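Local coordinates for methyl-coenzyme M reductase gamma subunit (PDB 7NKG), which probably serves as one of the subunits of the enzyme that reduces methyl-coenzyme M to methane, lining part of the pocket for the nickel cofactor, factor 430, at residues C[92-97]-C[215-220]. Sequence-based numbering, arbitrary orientation.
Sequences MYNAPA and IYRVDN
An inverse gamma turn centred on Y93, in the loop between strand 83-90 and helix 99-109, packs against the type I beta turn R217-N220 and the extended residues before it, in the loop ahead of helix 227-245. No direct hydrogen bond crosses this largely buried interface; the two loops meet through R217, a small apolar patch and four bridging waters. The arginine chain bends about CG-CD (chi3 64°), which brings one face of its guanidinium to the Y93 ring: CE1 of Y93 lies 3.6 Å from NH1 of R217, with CD1 and CE1 of Y93 over that face and the two planes 47° apart. Side-on, the same group grips D219 with two nitrogens, NE to OD1 at 2.9 Å and NH2 to OD2 at 3.0 Å, a salt bridge within the turn that fixes its rotation; D219 also pairs with a basic side chain of a neighbouring subunit. NH1 turns the other way and donates to two waters, one bound to M92 O and the other to Y93 OH. A methionine in place of R217 would probably leave the D219 carboxylate without this partner and those two waters without their NH1 donor. Farther back along the same chain, CD of R217 rests 3.4 Å from N94 OD1, while CD1 of I215 touches CG of M92 at 4.0 Å, the two side chains crossing at about a right angle. M92 also packs on H159, which belongs to the factor 430 pocket, and its side chain is about 8 Å from the cofactor. Beside R217, one water joins N94 ND2 to D219 OD1; another donates to both N94 OD1 and I215 O and accepts from N220 ND2, which also bonds A210 O, with 2.8 Å from the water to ND2 of N220.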
ATOM      1  N   MET C  92     -25.119  36.334   1.862  1.00 16.27           N
ATOM      2  CA  MET C  92     -26.311  35.611   2.289  1.00 16.53           C
ATOM      3  C   MET C  92     -27.395  36.571   2.859  1.00 16.94           C
ATOM      4  O   MET C  92     -28.526  36.131   3.076  1.00 16.66           O
ATOM      5  CB  MET C  92     -25.925  34.527   3.294  1.00 16.96           C
ATOM      6  CG  MET C  92     -25.200  33.377   2.608  1.00 18.75           C
ATOM      7  SD  MET C  92     -24.665  32.076   3.695  1.00 18.77           S
ATOM      8  CE  MET C  92     -26.231  31.405   4.232  1.00 16.70           C
ATOM      9  N   TYR C  93     -27.076  37.882   3.020  1.00 16.88           N
ATOM     10  CA  TYR C  93     -28.029  38.884   3.470  1.00 17.48           C
ATOM     11  C   TYR C  93     -28.781  39.431   2.266  1.00 17.45           C
ATOM     12  O   TYR C  93     -28.696  40.603   1.921  1.00 17.39           O
ATOM     13  CB  TYR C  93     -27.316  39.966   4.291  1.00 17.55           C
ATOM     14  CG  TYR C  93     -26.841  39.353   5.588  1.00 17.51           C
ATOM     15  CD1 TYR C  93     -27.752  38.948   6.557  1.00 17.62           C
ATOM     16  CD2 TYR C  93     -25.521  38.957   5.744  1.00 17.38           C
ATOM     17  CE1 TYR C  93     -27.355  38.203   7.656  1.00 18.14           C
ATOM     18  CE2 TYR C  93     -25.103  38.250   6.864  1.00 18.20           C
ATOM     19  CZ  TYR C  93     -26.026  37.886   7.826  1.00 18.61           C
ATOM     20  OH  TYR C  93     -25.649  37.160   8.922  1.00 19.38           O
ATOM     21  N   ASN C  94     -29.509  38.524   1.631  1.00 17.53           N
ATOM     22  CA  ASN C  94     -30.394  38.815   0.506  1.00 17.75           C
ATOM     23  C   ASN C  94     -29.716  39.434  -0.688  1.00 18.60           C
ATOM     24  O   ASN C  94     -30.377  40.140  -1.472  1.00 18.47           O
ATOM     25  CB  ASN C  94     -31.571  39.665   0.950  1.00 18.17           C
ATOM     26  CG  ASN C  94     -32.381  39.014   2.021  1.00 20.33           C
ATOM     27  OD1 ASN C  94     -32.479  37.780   2.068  1.00 19.92           O
ATOM     28  ND2 ASN C  94     -32.993  39.811   2.885  1.00 19.62           N
ATOM     29  N   ALA C  95     -28.445  39.028  -1.001  1.00 18.99           N
ATOM     30  CA  ALA C  95     -27.878  39.402  -2.320  1.00 19.23           C
ATOM     31  C   ALA C  95     -28.820  38.751  -3.374  1.00 18.95           C
ATOM     32  O   ALA C  95     -29.351  37.659  -3.089  1.00 18.49           O
ATOM     33  CB  ALA C  95     -26.497  38.836  -2.522  1.00 19.69           C
ATOM     34  N   PRO C  96     -29.192  39.443  -4.458  1.00 19.47           N
ATOM     35  CA  PRO C  96     -30.142  38.833  -5.405  1.00 19.87           C
ATOM     36  C   PRO C  96     -29.735  37.423  -5.850  1.00 19.60           C
ATOM     37  O   PRO C  96     -30.564  36.505  -5.919  1.00 19.61           O
ATOM     38  CB  PRO C  96     -30.170  39.806  -6.572  1.00 20.96           C
ATOM     39  CG  PRO C  96     -29.744  41.087  -5.996  1.00 21.28           C
ATOM     40  CD  PRO C  96     -28.756  40.776  -4.914  1.00 19.47           C
ATOM     41  N   ALA C  97     -28.422  37.239  -6.073  1.00 18.82           N
ATOM     42  CA  ALA C  97     -27.912  35.975  -6.551  1.00 18.67           C
ATOM     43  C   ALA C  97     -27.572  34.988  -5.474  1.00 18.19           C
ATOM     44  O   ALA C  97     -27.139  35.364  -4.381  1.00 18.45           O
ATOM     45  CB  ALA C  97     -26.666  36.216  -7.383  1.00 19.18           C
ATOM     46  N   ILE C 215     -32.408  33.774  -2.333  1.00 17.24           N
ATOM     47  CA  ILE C 215     -32.079  33.033  -1.111  1.00 16.70           C
ATOM     48  C   ILE C 215     -33.294  33.061  -0.183  1.00 17.87           C
ATOM     49  O   ILE C 215     -33.966  34.091  -0.073  1.00 18.02           O
ATOM     50  CB  ILE C 215     -30.819  33.602  -0.353  1.00 16.77           C
ATOM     51  CG1 ILE C 215     -30.210  32.511   0.577  1.00 17.23           C
ATOM     52  CG2 ILE C 215     -31.140  34.896   0.464  1.00 17.36           C
ATOM     53  CD1 ILE C 215     -28.852  32.848   1.177  1.00 19.19           C
ATOM     54  N   TYR C 216     -33.542  31.956   0.514  1.00 17.96           N
ATOM     55  CA  TYR C 216     -34.595  31.920   1.529  1.00 18.14           C
ATOM     56  C   TYR C 216     -33.966  32.382   2.850  1.00 18.57           C
ATOM     57  O   TYR C 216     -32.788  32.121   3.105  1.00 18.78           O
ATOM     58  CB  TYR C 216     -35.138  30.493   1.724  1.00 18.62           C
ATOM     59  CG  TYR C 216     -35.968  29.984   0.564  1.00 19.09           C
ATOM     60  CD1 TYR C 216     -37.282  30.396   0.392  1.00 20.39           C
ATOM     61  CD2 TYR C 216     -35.453  29.061  -0.333  1.00 19.85           C
ATOM     62  CE1 TYR C 216     -38.069  29.892  -0.635  1.00 21.09           C
ATOM     63  CE2 TYR C 216     -36.219  28.574  -1.385  1.00 20.62           C
ATOM     64  CZ  TYR C 216     -37.528  28.999  -1.538  1.00 21.47           C
ATOM     65  OH  TYR C 216     -38.280  28.535  -2.598  1.00 22.57           O
ATOM     66  N   ARG C 217     -34.753  33.064   3.694  1.00 17.59           N
ATOM     67  CA  ARG C 217     -34.298  33.477   5.027  1.00 17.86           C
ATOM     68  C   ARG C 217     -35.509  33.483   5.945  1.00 18.36           C
ATOM     69  O   ARG C 217     -36.581  33.958   5.545  1.00 18.34           O
ATOM     70  CB  ARG C 217     -33.658  34.875   5.016  1.00 17.65           C
ATOM     71  CG  ARG C 217     -32.161  34.900   4.688  1.00 17.39           C
ATOM     72  CD  ARG C 217     -31.511  36.261   4.980  1.00 17.04           C
ATOM     73  NE  ARG C 217     -31.543  36.623   6.401  1.00 18.09           N
ATOM     74  CZ  ARG C 217     -30.645  36.258   7.322  1.00 18.75           C
ATOM     75  NH1 ARG C 217     -29.618  35.477   6.994  1.00 18.04           N
ATOM     76  NH2 ARG C 217     -30.772  36.664   8.579  1.00 18.54           N
ATOM     77  N   VAL C 218     -35.344  32.990   7.170  1.00 18.09           N
ATOM     78  CA  VAL C 218     -36.440  32.917   8.140  1.00 18.78           C
ATOM     79  C   VAL C 218     -37.043  34.314   8.427  1.00 19.94           C
ATOM     80  O   VAL C 218     -38.214  34.394   8.795  1.00 20.97           O
ATOM     81  CB  VAL C 218     -35.981  32.224   9.458  1.00 19.83           C
ATOM     82  CG1 VAL C 218     -35.130  33.162  10.316  1.00 20.64           C
ATOM     83  CG2 VAL C 218     -37.173  31.693  10.252  1.00 20.66           C
ATOM     84  N   ASP C 219     -36.236  35.388   8.293  1.00 19.36           N
ATOM     85  CA  ASP C 219     -36.683  36.767   8.538  1.00 19.18           C
ATOM     86  C   ASP C 219     -37.110  37.503   7.261  1.00 19.78           C
ATOM     87  O   ASP C 219     -37.247  38.727   7.281  1.00 21.25           O
ATOM     88  CB  ASP C 219     -35.622  37.555   9.318  1.00 19.19           C
ATOM     89  CG  ASP C 219     -34.266  37.645   8.651  1.00 22.32           C
ATOM     90  OD1 ASP C 219     -34.157  37.240   7.464  1.00 21.53           O
ATOM     91  OD2 ASP C 219     -33.308  38.082   9.321  1.00 24.29           O
ATOM     92  N   ASN C 220     -37.308  36.779   6.144  1.00 19.58           N
ATOM     93  CA  ASN C 220     -37.782  37.390   4.907  1.00 19.73           C
ATOM     94  C   ASN C 220     -38.817  36.423   4.302  1.00 21.00           C
ATOM     95  O   ASN C 220     -40.006  36.580   4.577  1.00 22.01           O
ATOM     96  CB  ASN C 220     -36.617  37.737   3.954  1.00 19.78           C
ATOM     97  CG  ASN C 220     -37.106  38.329   2.653  1.00 21.60           C
ATOM     98  OD1 ASN C 220     -38.043  39.142   2.639  1.00 21.77           O
ATOM     99  ND2 ASN C 220     -36.494  37.955   1.537  1.00 20.75           N
TER
HETATM  100  O   HOH W   1     -28.981  33.924   4.781  1.00 19.87           O
HETATM  101  O   HOH W   2     -27.872  35.354   9.376  1.00 17.88           O
HETATM  102  O   HOH W   3     -34.577  35.949   1.897  1.00 19.42           O
HETATM  103  O   HOH W   4     -33.914  39.223   5.559  1.00 21.31           O